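Local coordinates for protein pectate lyase/Amb allergen (Acidovorax citrulli, PDB 4HWV) that probably cleaves pectate, the de-esterified polygalacturonan of plant cell walls, by a calcium-dependent lyase reaction, at residues Y98-Y103 against F206-Q211; E153-V158 against S224-I229; R249-F254 against D299-F304. All coordinates share one frame; numbering follows the deposited sequence.

Interaction 1 of 3, residues Y98-Y103 against F206-Q211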
loop_
_atom_site.group_PDB
_atom_site.type_symbol
_atom_site.label_atom_id
_atom_site.label_comp_id
_atom_site.label_asym_id
_atom_site.label_seq_id
_atom_site.Cartn_x
_atom_site.Cartn_y
_atom_site.Cartn_z
ATOM N N TYR A 98 7.494 -11.850 -11.231
ATOM C CA TYR A 98 7.951 -11.085 -12.385
ATOM C C TYR A 98 8.415 -9.693 -11.976
ATOM O O TYR A 98 8.052 -9.184 -10.905
ATOM C CB TYR A 98 6.823 -10.967 -13.405
ATOM C CG TYR A 98 6.938 -11.959 -14.529
ATOM C CD1 TYR A 98 7.823 -11.733 -15.585
ATOM C CD2 TYR A 98 6.169 -13.115 -14.555
ATOM C CE1 TYR A 98 7.934 -12.625 -16.635
ATOM C CE2 TYR A 98 6.280 -14.027 -15.613
ATOM C CZ TYR A 98 7.164 -13.771 -16.645
ATOM O OH TYR A 98 7.254 -14.642 -17.712
ATOM N N THR A 99 9.239 -9.101 -12.835
ATOM C CA THR A 99 9.587 -7.693 -12.741
ATOM C C THR A 99 9.429 -7.129 -14.138
ATOM O O THR A 99 9.402 -7.888 -15.113
ATOM C CB THR A 99 11.065 -7.502 -12.327
ATOM O OG1 THR A 99 11.893 -7.961 -13.402
ATOM C CG2 THR A 99 11.382 -8.252 -11.032
ATOM N N PRO A 100 9.327 -5.799 -14.262
ATOM C CA PRO A 100 9.240 -5.250 -15.622
ATOM C C PRO A 100 10.480 -5.601 -16.463
ATOM O O PRO A 100 10.372 -5.849 -17.672
ATOM C CB PRO A 100 9.147 -3.746 -15.367
ATOM C CG PRO A 100 8.422 -3.664 -14.058
ATOM C CD PRO A 100 9.006 -4.786 -13.240
ATOM N N ASP A 101 11.647 -5.644 -15.835
ATOM C CA ASP A 101 12.832 -6.062 -16.587
ATOM C C ASP A 101 12.765 -7.481 -17.106
ATOM O O ASP A 101 13.267 -7.766 -18.185
ATOM C CB ASP A 101 14.113 -5.808 -15.803
ATOM C CG ASP A 101 14.541 -4.378 -15.915
ATOM O OD1 ASP A 101 15.187 -4.072 -16.931
ATOM O OD2 ASP A 101 14.190 -3.563 -15.031
ATOM N N ARG A 102 12.166 -8.383 -16.334
ATOM C CA ARG A 102 11.947 -9.744 -16.808
ATOM C C ARG A 102 11.023 -9.753 -18.036
ATOM O O ARG A 102 11.266 -10.459 -19.010
ATOM C CB ARG A 102 11.332 -10.594 -15.679
ATOM C CG ARG A 102 12.328 -11.092 -14.604
ATOM C CD ARG A 102 12.583 -12.600 -14.796
ATOM N NE ARG A 102 13.357 -12.756 -16.021
ATOM C CZ ARG A 102 14.677 -12.641 -16.102
ATOM N NH1 ARG A 102 15.407 -12.412 -15.015
ATOM N NH2 ARG A 102 15.256 -12.760 -17.283
ATOM N N TYR A 103 9.937 -8.983 -17.965
ATOM C CA TYR A 103 9.006 -8.945 -19.087
ATOM C C TYR A 103 9.672 -8.403 -20.349
ATOM O O TYR A 103 9.420 -8.903 -21.451
ATOM C CB TYR A 103 7.760 -8.128 -18.753
ATOM C CG TYR A 103 6.750 -8.873 -17.907
ATOM C CD1 TYR A 103 6.142 -10.023 -18.392
ATOM C CD2 TYR A 103 6.368 -8.406 -16.660
ATOM C CE1 TYR A 103 5.217 -10.708 -17.647
ATOM C CE2 TYR A 103 5.420 -9.089 -15.899
ATOM C CZ TYR A 103 4.850 -10.230 -16.405
ATOM O OH TYR A 103 3.906 -10.907 -15.681
ATOM N N PHE A 206 -2.215 -4.827 -11.474
ATOM C CA PHE A 206 -1.276 -3.762 -11.843
ATOM C C PHE A 206 -0.666 -4.053 -13.207
ATOM O O PHE A 206 -0.147 -5.147 -13.468
ATOM C CB PHE A 206 -0.171 -3.730 -10.783
ATOM C CG PHE A 206 0.730 -2.522 -10.845
ATOM C CD1 PHE A 206 0.485 -1.413 -10.035
ATOM C CD2 PHE A 206 1.845 -2.511 -11.694
ATOM C CE1 PHE A 206 1.330 -0.306 -10.059
ATOM C CE2 PHE A 206 2.706 -1.406 -11.727
ATOM C CZ PHE A 206 2.446 -0.297 -10.909
ATOM N N ASP A 207 -0.731 -3.066 -14.085
ATOM C CA ASP A 207 -0.178 -3.173 -15.433
ATOM C C ASP A 207 1.159 -2.451 -15.426
ATOM O O ASP A 207 1.222 -1.235 -15.227
ATOM C CB ASP A 207 -1.167 -2.502 -16.398
ATOM C CG ASP A 207 -0.813 -2.675 -17.852
ATOM O OD1 ASP A 207 0.373 -2.893 -18.194
ATOM O OD2 ASP A 207 -1.754 -2.579 -18.680
ATOM N N ASP A 208 2.234 -3.207 -15.629
ATOM C CA ASP A 208 3.567 -2.626 -15.662
ATOM C C ASP A 208 3.902 -1.901 -16.951
ATOM O O ASP A 208 4.956 -1.276 -17.026
ATOM C CB ASP A 208 4.599 -3.707 -15.397
ATOM C CG ASP A 208 4.711 -4.007 -13.932
ATOM O OD1 ASP A 208 5.166 -3.117 -13.177
ATOM O OD2 ASP A 208 4.340 -5.112 -13.528
ATOM N N PHE A 209 3.002 -1.980 -17.937
ATOM C CA PHE A 209 3.257 -1.407 -19.263
ATOM C C PHE A 209 2.061 -0.603 -19.767
ATOM O O PHE A 209 1.518 -0.884 -20.837
ATOM C CB PHE A 209 3.673 -2.523 -20.231
ATOM C CG PHE A 209 4.940 -3.198 -19.795
ATOM C CD1 PHE A 209 6.169 -2.572 -20.013
ATOM C CD2 PHE A 209 4.909 -4.407 -19.107
ATOM C CE1 PHE A 209 7.339 -3.139 -19.551
ATOM C CE2 PHE A 209 6.089 -4.979 -18.644
ATOM C CZ PHE A 209 7.305 -4.339 -18.866
ATOM N N PRO A 210 1.649 0.424 -19.001
ATOM C CA PRO A 210 0.545 1.266 -19.479
ATOM C C PRO A 210 0.910 1.943 -20.791
ATOM O O PRO A 210 2.089 2.230 -21.047
ATOM C CB PRO A 210 0.390 2.303 -18.360
ATOM C CG PRO A 210 1.744 2.366 -17.749
ATOM C CD PRO A 210 2.273 0.970 -17.783
ATOM N N GLN A 211 -0.099 2.197 -21.613
ATOM C CA GLN A 211 0.099 2.806 -22.906
ATOM C C GLN A 211 -0.312 4.256 -22.831
ATOM O O GLN A 211 -1.349 4.586 -22.263
ATOM C CB GLN A 211 -0.771 2.108 -23.942
ATOM C CG GLN A 211 -0.611 2.655 -25.362
ATOM C CD GLN A 211 -1.731 2.173 -26.264
ATOM O OE1 GLN A 211 -2.911 2.416 -25.981
ATOM N NE2 GLN A 211 -1.374 1.468 -27.342
#
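Phe209 meets the start of helix 100-105 with the far end of its ring. CE2 of Phe209 lies 3.6 Å from CB of Tyr103. CZ of Phe209 sits 4.0 Å from CB of Pro100. The carbonyl O of Pro100 approaches the edge of the same ring, 3.6 Å from Phe209 CZ and near the ring plane. The phenyl tip is thus lodged against one turn of the helix, between two CB atoms and a carbonyl oxygen. The side chains of Tyr103 and Phe209 run at a slant to each other.

Beside this, Asp208 meets the ring of Pro100 nearly at a right angle. Its OD1 comes to 3.4 Å from CG of Pro100, a van der Waals contact.

The next shell holds these groups in place. Asp207 OD1 accepts from Phe209 N at 2.8 Å, which closes an Asx turn and shapes the loop just before the phenyl. With CG anti to the carbonyl carbon (chi1 -62°), the Phe209 ring reaches toward the helix. Within segment 98-103 the Tyr98 and Tyr103 rings lie over each other's faces. Tyr103 CE1 lies 3.4 Å above the Tyr98 ring, over its centre. The hydroxyl of Tyr103 is hydrogen-bonded to Asn90. Thr99 is the N-cap of the helix; its OG1 accepts from Arg102 N at 3.0 Å. Pro100 follows as the first helical residue.

Further out, Ala151 of helix 143-159 and Gln118 of helix 118-129 also touch Phe209. Pro255 of the second subunit packs on Pro100.

The contact joins this capped short helix to the loop between strands 201-203 and 211-213. It is plain packing among the loops and helices that cover the parallel beta-helix of a family 1 pectate lyase.

Interaction 2 of 3, residues E153-V158 against S224-I229. With CA (calcium ion), chain C.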
loop_
_atom_site.group_PDB
_atom_site.type_symbol
_atom_site.label_atom_id
_atom_site.label_comp_id
_atom_site.label_asym_id
_atom_site.label_seq_id
_atom_site.Cartn_x
_atom_site.Cartn_y
_atom_site.Cartn_z
ATOM N N GLU A 153 2.135 -7.801 -23.707
ATOM C CA GLU A 153 1.489 -9.019 -24.173
ATOM C C GLU A 153 1.894 -10.229 -23.340
ATOM O O GLU A 153 1.059 -11.077 -23.024
ATOM C CB GLU A 153 1.795 -9.271 -25.644
ATOM C CG GLU A 153 1.074 -10.496 -26.183
ATOM C CD GLU A 153 -0.417 -10.300 -26.228
ATOM O OE1 GLU A 153 -0.879 -9.164 -26.480
ATOM O OE2 GLU A 153 -1.131 -11.283 -26.011
ATOM N N LEU A 154 3.177 -10.317 -22.987
ATOM C CA LEU A 154 3.630 -11.384 -22.096
ATOM C C LEU A 154 2.992 -11.218 -20.713
ATOM O O LEU A 154 2.490 -12.187 -20.160
ATOM C CB LEU A 154 5.164 -11.430 -22.016
ATOM C CG LEU A 154 5.745 -12.513 -21.091
ATOM C CD1 LEU A 154 5.228 -13.906 -21.470
ATOM C CD2 LEU A 154 7.263 -12.490 -21.103
ATOM N N GLN A 155 2.967 -10.004 -20.159
ATOM C CA GLN A 155 2.300 -9.836 -18.870
ATOM C C GLN A 155 0.825 -10.238 -18.934
ATOM O O GLN A 155 0.329 -10.897 -18.024
ATOM C CB GLN A 155 2.478 -8.404 -18.304
ATOM C CG GLN A 155 1.820 -8.256 -16.932
ATOM C CD GLN A 155 2.249 -7.020 -16.175
ATOM O OE1 GLN A 155 2.253 -5.923 -16.731
ATOM N NE2 GLN A 155 2.647 -7.194 -14.917
ATOM N N ARG A 156 0.142 -9.851 -20.011
ATOM C CA ARG A 156 -1.257 -10.236 -20.186
ATOM C C ARG A 156 -1.438 -11.749 -20.091
ATOM O O ARG A 156 -2.339 -12.243 -19.406
ATOM C CB ARG A 156 -1.771 -9.730 -21.528
ATOM C CG ARG A 156 -3.241 -10.017 -21.729
ATOM C CD ARG A 156 -3.706 -9.603 -23.118
ATOM N NE ARG A 156 -3.695 -8.153 -23.367
ATOM C CZ ARG A 156 -4.677 -7.314 -23.037
ATOM N NH1 ARG A 156 -5.750 -7.745 -22.390
ATOM N NH2 ARG A 156 -4.589 -6.028 -23.361
ATOM N N ARG A 157 -0.550 -12.488 -20.755
ATOM C CA ARG A 157 -0.643 -13.940 -20.789
ATOM C C ARG A 157 -0.272 -14.600 -19.452
ATOM O O ARG A 157 -0.619 -15.763 -19.208
ATOM C CB ARG A 157 0.204 -14.467 -21.935
ATOM C CG ARG A 157 -0.378 -14.022 -23.303
ATOM C CD ARG A 157 0.520 -14.287 -24.506
ATOM N NE ARG A 157 0.645 -15.715 -24.732
ATOM C CZ ARG A 157 1.781 -16.381 -24.578
ATOM N NH1 ARG A 157 2.871 -15.721 -24.228
ATOM N NH2 ARG A 157 1.828 -17.697 -24.786
ATOM N N VAL A 158 0.378 -13.851 -18.566
ATOM C CA VAL A 158 0.699 -14.345 -17.240
ATOM C C VAL A 158 -0.415 -14.004 -16.244
ATOM O O VAL A 158 -0.879 -14.862 -15.501
ATOM C CB VAL A 158 2.043 -13.749 -16.772
ATOM C CG1 VAL A 158 2.319 -14.072 -15.313
ATOM C CG2 VAL A 158 3.169 -14.282 -17.636
ATOM N N SER A 224 -4.338 1.361 -18.768
ATOM C CA SER A 224 -3.903 0.015 -18.424
ATOM C C SER A 224 -5.004 -0.991 -18.709
ATOM O O SER A 224 -6.160 -0.628 -18.963
ATOM C CB SER A 224 -3.470 -0.034 -16.963
ATOM O OG SER A 224 -2.180 0.535 -16.807
ATOM N N GLU A 225 -4.640 -2.263 -18.674
ATOM C CA GLU A 225 -5.471 -3.307 -19.257
ATOM C C GLU A 225 -6.098 -4.305 -18.288
ATOM O O GLU A 225 -6.951 -5.093 -18.709
ATOM C CB GLU A 225 -4.634 -4.082 -20.281
ATOM C CG GLU A 225 -4.213 -3.241 -21.478
ATOM C CD GLU A 225 -5.394 -2.821 -22.316
ATOM O OE1 GLU A 225 -6.209 -3.714 -22.614
ATOM O OE2 GLU A 225 -5.502 -1.612 -22.675
ATOM N N TYR A 226 -5.691 -4.312 -17.020
ATOM C CA TYR A 226 -6.098 -5.421 -16.140
ATOM C C TYR A 226 -7.096 -5.020 -15.080
ATOM O O TYR A 226 -6.882 -4.051 -14.331
ATOM C CB TYR A 226 -4.873 -6.115 -15.502
ATOM C CG TYR A 226 -3.812 -6.390 -16.524
ATOM C CD1 TYR A 226 -4.110 -7.067 -17.693
ATOM C CD2 TYR A 226 -2.524 -5.915 -16.360
ATOM C CE1 TYR A 226 -3.163 -7.275 -18.673
ATOM C CE2 TYR A 226 -1.563 -6.097 -17.326
ATOM C CZ TYR A 226 -1.875 -6.787 -18.485
ATOM O OH TYR A 226 -0.942 -6.954 -19.477
ATOM N N ASP A 227 -8.207 -5.754 -15.048
ATOM C CA ASP A 227 -9.195 -5.652 -13.974
ATOM C C ASP A 227 -8.905 -6.738 -12.958
ATOM O O ASP A 227 -8.167 -7.667 -13.245
ATOM C CB ASP A 227 -10.590 -5.961 -14.527
ATOM C CG ASP A 227 -10.973 -5.083 -15.698
ATOM O OD1 ASP A 227 -10.549 -3.910 -15.742
ATOM O OD2 ASP A 227 -11.724 -5.567 -16.576
ATOM N N LEU A 228 -9.496 -6.670 -11.770
ATOM C CA LEU A 228 -9.420 -7.831 -10.890
ATOM C C LEU A 228 -10.321 -8.959 -11.416
ATOM O O LEU A 228 -9.938 -10.132 -11.363
ATOM C CB LEU A 228 -9.726 -7.454 -9.436
ATOM C CG LEU A 228 -8.578 -6.612 -8.838
ATOM C CD1 LEU A 228 -9.035 -5.867 -7.589
ATOM C CD2 LEU A 228 -7.363 -7.487 -8.524
ATOM N N ILE A 229 -11.508 -8.606 -11.918
ATOM C CA ILE A 229 -12.390 -9.568 -12.583
ATOM C C ILE A 229 -12.980 -8.889 -13.818
ATOM O O ILE A 229 -13.491 -7.753 -13.729
ATOM C CB ILE A 229 -13.550 -10.041 -11.668
ATOM C CG1 ILE A 229 -13.025 -10.651 -10.352
ATOM C CG2 ILE A 229 -14.426 -11.054 -12.412
ATOM C CD1 ILE A 229 -14.136 -10.993 -9.365
HETATM CA CA CA C . -11.492 -3.497 -17.695
HETATM O O HOH W 1 1.150 -5.288 -19.166
HETATM O O HOH W 2 -7.807 -5.858 -21.585
HETATM O O HOH W 3 -9.637 -4.700 -19.150
HETATM O O HOH W 4 -11.932 -2.266 -20.007
HETATM O O HOH W 5 -13.094 -4.705 -19.471
#
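Arg156 and Glu225 form a salt bridge between helix 143-159 and the loop carrying Asp227. NH2 of Arg156 donates to OE1 of Glu225 at 2.9 Å, with an N-H...O angle of 159°. The oxygen lies at the edge of the guanidinium, near its plane. Seen from Glu225, the donor sits above the carboxylate plane, 41° out of it. A bend in the arginine chain at chi3 (-67°) follows two extended torsions and turns the guanidinium to the acid.

Water 2 adds a second link. It accepts from Arg156 NH1 at 2.9 Å and donates to both OE1 and the backbone O of Glu225. OE1 therefore has two donors, the arginine and this water. The backbone O of Glu225 also receives water 3, at 2.8 Å, and that water is a calcium ligand. The chain of bonds thus runs from the helix to the metal.

Tyr226 lies deeper. Its hydroxyl is 3.5 Å from CB of Arg156 and donates to water 1 at 2.7 Å. Water 1 in turn donates to OE1 of Gln155. That oxygen accepts from Asp208 N as well, while NE2 of Gln155 donates to Asn90. OE1 approaches the edge of the Tyr226 ring, with the amide steeply turned against the ring.

Next in sequence, Asp227 grips calcium with both carboxylate oxygens, OD1 at 2.2 Å and OD2 at 2.4 Å. Asp278, Asp282 and waters 3, 4 and 5 complete the site, and Gly279 N and Ser230 hold the Asp227 oxygens.

The 224-229 loop follows strand 221-223 and leads into strand 229-234. That strand pairs in parallel with 182-185 and 281-283. Helix 143-159 packs on Glu225 and Tyr226 of the loop, and Tyr103 of helix 100-105 packs on Gln155 and Val158.

Interaction 3 of 3, residues R249-F254 against D299-F304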
loop_
_atom_site.group_PDB
_atom_site.type_symbol
_atom_site.label_atom_id
_atom_site.label_comp_id
_atom_site.label_asym_id
_atom_site.label_seq_id
_atom_site.Cartn_x
_atom_site.Cartn_y
_atom_site.Cartn_z
ATOM N N ARG A 249 -0.408 -0.201 -3.741
ATOM C CA ARG A 249 0.083 0.654 -4.816
ATOM C C ARG A 249 -1.043 1.559 -5.291
ATOM O O ARG A 249 -1.662 1.333 -6.343
ATOM C CB ARG A 249 0.660 -0.170 -5.967
ATOM C CG ARG A 249 2.042 -0.733 -5.632
ATOM C CD ARG A 249 2.726 -1.403 -6.830
ATOM N NE ARG A 249 2.028 -2.628 -7.190
ATOM C CZ ARG A 249 2.487 -3.507 -8.077
ATOM N NH1 ARG A 249 3.631 -3.287 -8.738
ATOM N NH2 ARG A 249 1.808 -4.624 -8.274
ATOM N N HIS A 250 -1.326 2.591 -4.507
ATOM C CA HIS A 250 -2.353 3.549 -4.878
ATOM C C HIS A 250 -1.878 4.428 -6.022
ATOM O O HIS A 250 -0.678 4.724 -6.147
ATOM C CB HIS A 250 -2.712 4.432 -3.683
ATOM C CG HIS A 250 -3.451 3.711 -2.605
ATOM N ND1 HIS A 250 -3.982 4.355 -1.510
ATOM C CD2 HIS A 250 -3.781 2.405 -2.471
ATOM C CE1 HIS A 250 -4.596 3.474 -0.739
ATOM N NE2 HIS A 250 -4.494 2.283 -1.303
ATOM N N ASP A 251 -2.835 4.883 -6.826
ATOM C CA ASP A 251 -2.533 5.702 -8.000
ATOM C C ASP A 251 -1.743 6.961 -7.680
ATOM O O ASP A 251 -0.967 7.444 -8.504
ATOM C CB ASP A 251 -3.818 6.098 -8.708
ATOM C CG ASP A 251 -4.559 4.911 -9.277
ATOM O OD1 ASP A 251 -3.983 3.802 -9.330
ATOM O OD2 ASP A 251 -5.728 5.100 -9.664
ATOM N N HIS A 252 -1.954 7.474 -6.476
ATOM C CA HIS A 252 -1.250 8.658 -5.985
ATOM C C HIS A 252 0.271 8.508 -6.070
ATOM O O HIS A 252 0.991 9.513 -6.185
ATOM C CB HIS A 252 -1.712 8.923 -4.539
ATOM C CG HIS A 252 -1.354 10.271 -4.003
ATOM N ND1 HIS A 252 -0.200 10.501 -3.281
ATOM C CD2 HIS A 252 -2.013 11.454 -4.046
ATOM C CE1 HIS A 252 -0.157 11.770 -2.916
ATOM N NE2 HIS A 252 -1.251 12.367 -3.356
ATOM N N ALA A 253 0.775 7.273 -6.027
ATOM C CA ALA A 253 2.225 7.033 -6.083
ATOM C C ALA A 253 2.817 7.207 -7.479
ATOM O O ALA A 253 4.039 7.244 -7.630
ATOM C CB ALA A 253 2.550 5.629 -5.588
ATOM N N PHE A 254 1.958 7.288 -8.490
ATOM C CA PHE A 254 2.399 7.279 -9.879
ATOM C C PHE A 254 1.801 8.454 -10.656
ATOM O O PHE A 254 0.969 8.276 -11.528
ATOM C CB PHE A 254 2.031 5.944 -10.540
ATOM C CG PHE A 254 2.446 4.749 -9.734
ATOM C CD1 PHE A 254 3.766 4.310 -9.730
ATOM C CD2 PHE A 254 1.509 4.060 -8.966
ATOM C CE1 PHE A 254 4.139 3.213 -8.960
ATOM C CE2 PHE A 254 1.883 2.972 -8.203
ATOM C CZ PHE A 254 3.194 2.544 -8.206
ATOM N N ASP A 299 -10.494 1.977 -2.393
ATOM C CA ASP A 299 -9.195 2.504 -2.818
ATOM C C ASP A 299 -8.872 2.147 -4.270
ATOM O O ASP A 299 -7.998 1.331 -4.579
ATOM C CB ASP A 299 -8.093 2.070 -1.852
ATOM C CG ASP A 299 -8.275 2.697 -0.487
ATOM O OD1 ASP A 299 -8.129 3.929 -0.383
ATOM O OD2 ASP A 299 -8.629 1.990 0.458
ATOM N N HIS A 300 -9.578 2.824 -5.166
ATOM C CA HIS A 300 -9.446 2.560 -6.583
ATOM C C HIS A 300 -10.117 3.691 -7.341
ATOM O O HIS A 300 -11.042 4.336 -6.810
ATOM C CB HIS A 300 -10.108 1.216 -6.908
ATOM C CG HIS A 300 -10.027 0.836 -8.347
ATOM N ND1 HIS A 300 -8.967 0.119 -8.868
ATOM C CD2 HIS A 300 -10.883 1.057 -9.371
ATOM C CE1 HIS A 300 -9.168 -0.066 -10.159
ATOM N NE2 HIS A 300 -10.327 0.479 -10.487
ATOM N N ASP A 301 -9.660 3.945 -8.569
ATOM C CA ASP A 301 -10.198 5.039 -9.364
ATOM C C ASP A 301 -11.495 4.622 -10.090
ATOM O O ASP A 301 -12.604 4.946 -9.626
ATOM C CB ASP A 301 -9.119 5.556 -10.333
ATOM C CG ASP A 301 -9.538 6.791 -11.068
ATOM O OD1 ASP A 301 -10.739 7.122 -11.096
ATOM O OD2 ASP A 301 -8.642 7.449 -11.635
ATOM N N LYS A 302 -11.367 3.898 -11.205
ATOM C CA LYS A 302 -12.511 3.585 -12.064
ATOM C C LYS A 302 -13.054 2.210 -11.708
ATOM O O LYS A 302 -12.528 1.182 -12.149
ATOM C CB LYS A 302 -12.087 3.639 -13.528
ATOM C CG LYS A 302 -11.582 5.025 -13.902
ATOM C CD LYS A 302 -10.943 5.077 -15.273
ATOM C CE LYS A 302 -10.335 6.450 -15.533
ATOM N NZ LYS A 302 -9.600 6.528 -16.832
ATOM N N ALA A 303 -14.118 2.173 -10.910
ATOM C CA ALA A 303 -14.508 0.909 -10.274
ATOM C C ALA A 303 -15.195 -0.124 -11.190
ATOM O O ALA A 303 -14.715 -1.262 -11.310
ATOM C CB ALA A 303 -15.368 1.202 -9.069
ATOM N N PHE A 304 -16.330 0.253 -11.782
ATOM C CA PHE A 304 -17.167 -0.696 -12.522
ATOM C C PHE A 304 -17.607 -0.114 -13.859
ATOM O O PHE A 304 -18.458 0.780 -13.902
ATOM C CB PHE A 304 -18.419 -1.074 -11.715
ATOM C CG PHE A 304 -18.130 -1.402 -10.291
ATOM C CD1 PHE A 304 -17.467 -2.569 -9.966
ATOM C CD2 PHE A 304 -18.525 -0.548 -9.269
ATOM C CE1 PHE A 304 -17.173 -2.882 -8.635
ATOM C CE2 PHE A 304 -18.241 -0.838 -7.949
ATOM C CZ PHE A 304 -17.568 -2.012 -7.626
HETATM O O HOH W 6 -7.252 2.808 -9.707
HETATM O O HOH W 7 -6.637 7.714 -9.715
#
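The two backbones come nearest at His250 and Asp299, whose CA atoms are 7.2 Å apart. Segment 249-254 makes a 3-10 turn at 251-253, with Ala253 N hydrogen-bonded to His250 O and Phe254 N to Asp251 O. In segment 299-304 the chain turns corners at Asp299 and Asp301. Asp299 has a left-handed backbone conformation, with phi 63°. Such corners separate the faces of a parallel beta-helix. Asp299 lies near the end of strand 296-300 and Asp301 between it and strand 302-306, and the 249-254 loop projects from the coil before.

The ring of His250 lies almost parallel to the carboxylate of Asp299, the planes 18° apart. CE1 of His250 is 3.6 Å from OD1 of Asp299. Each has its own polar partner: His250 ND1 is hydrogen-bonded to Asp362, and Asp299 OD1 accepts from Asn333.

Asp251 OD2 meets CB of Asp301 at 3.5 Å. The two carboxylates approach to 4.2 Å, OD2 to OD2, and two waters link the residues. Water 7 donates to both OD2 atoms, at 2.8 Å each. Water 6 donates to Asp251 OD2 and accepts from Asp301 N. These waters, with Gln275 NE2 donating to the same Asp251 oxygen, probably ease the closeness of the two carboxylates. Asp251 OD1 is hydrogen-bonded to His277, and Asp301 OD1 accepts from Gln336.

How the interactions relate
Interactions 1 and 2 are direct neighbours, with centres about 10 Å apart. Asp207 OD2 lies 2.9 Å from Glu225 N, a probable hydrogen bond between the two loops. Interaction 2 carries calcium ligand Asp227. Interaction 3 lies further off: the Asp301 side chain is about 12 Å from the metal and about 9 Å from that of ligand Asp278. It joins interaction 1 through Phe206, whose CB is 3.3 Å from Arg249 NH2. Interactions 2 and 3 do not touch; their nearest atoms are about 6 Å apart. Interactions 1 and 3 both reach the second subunit, whereas interaction 2 does not.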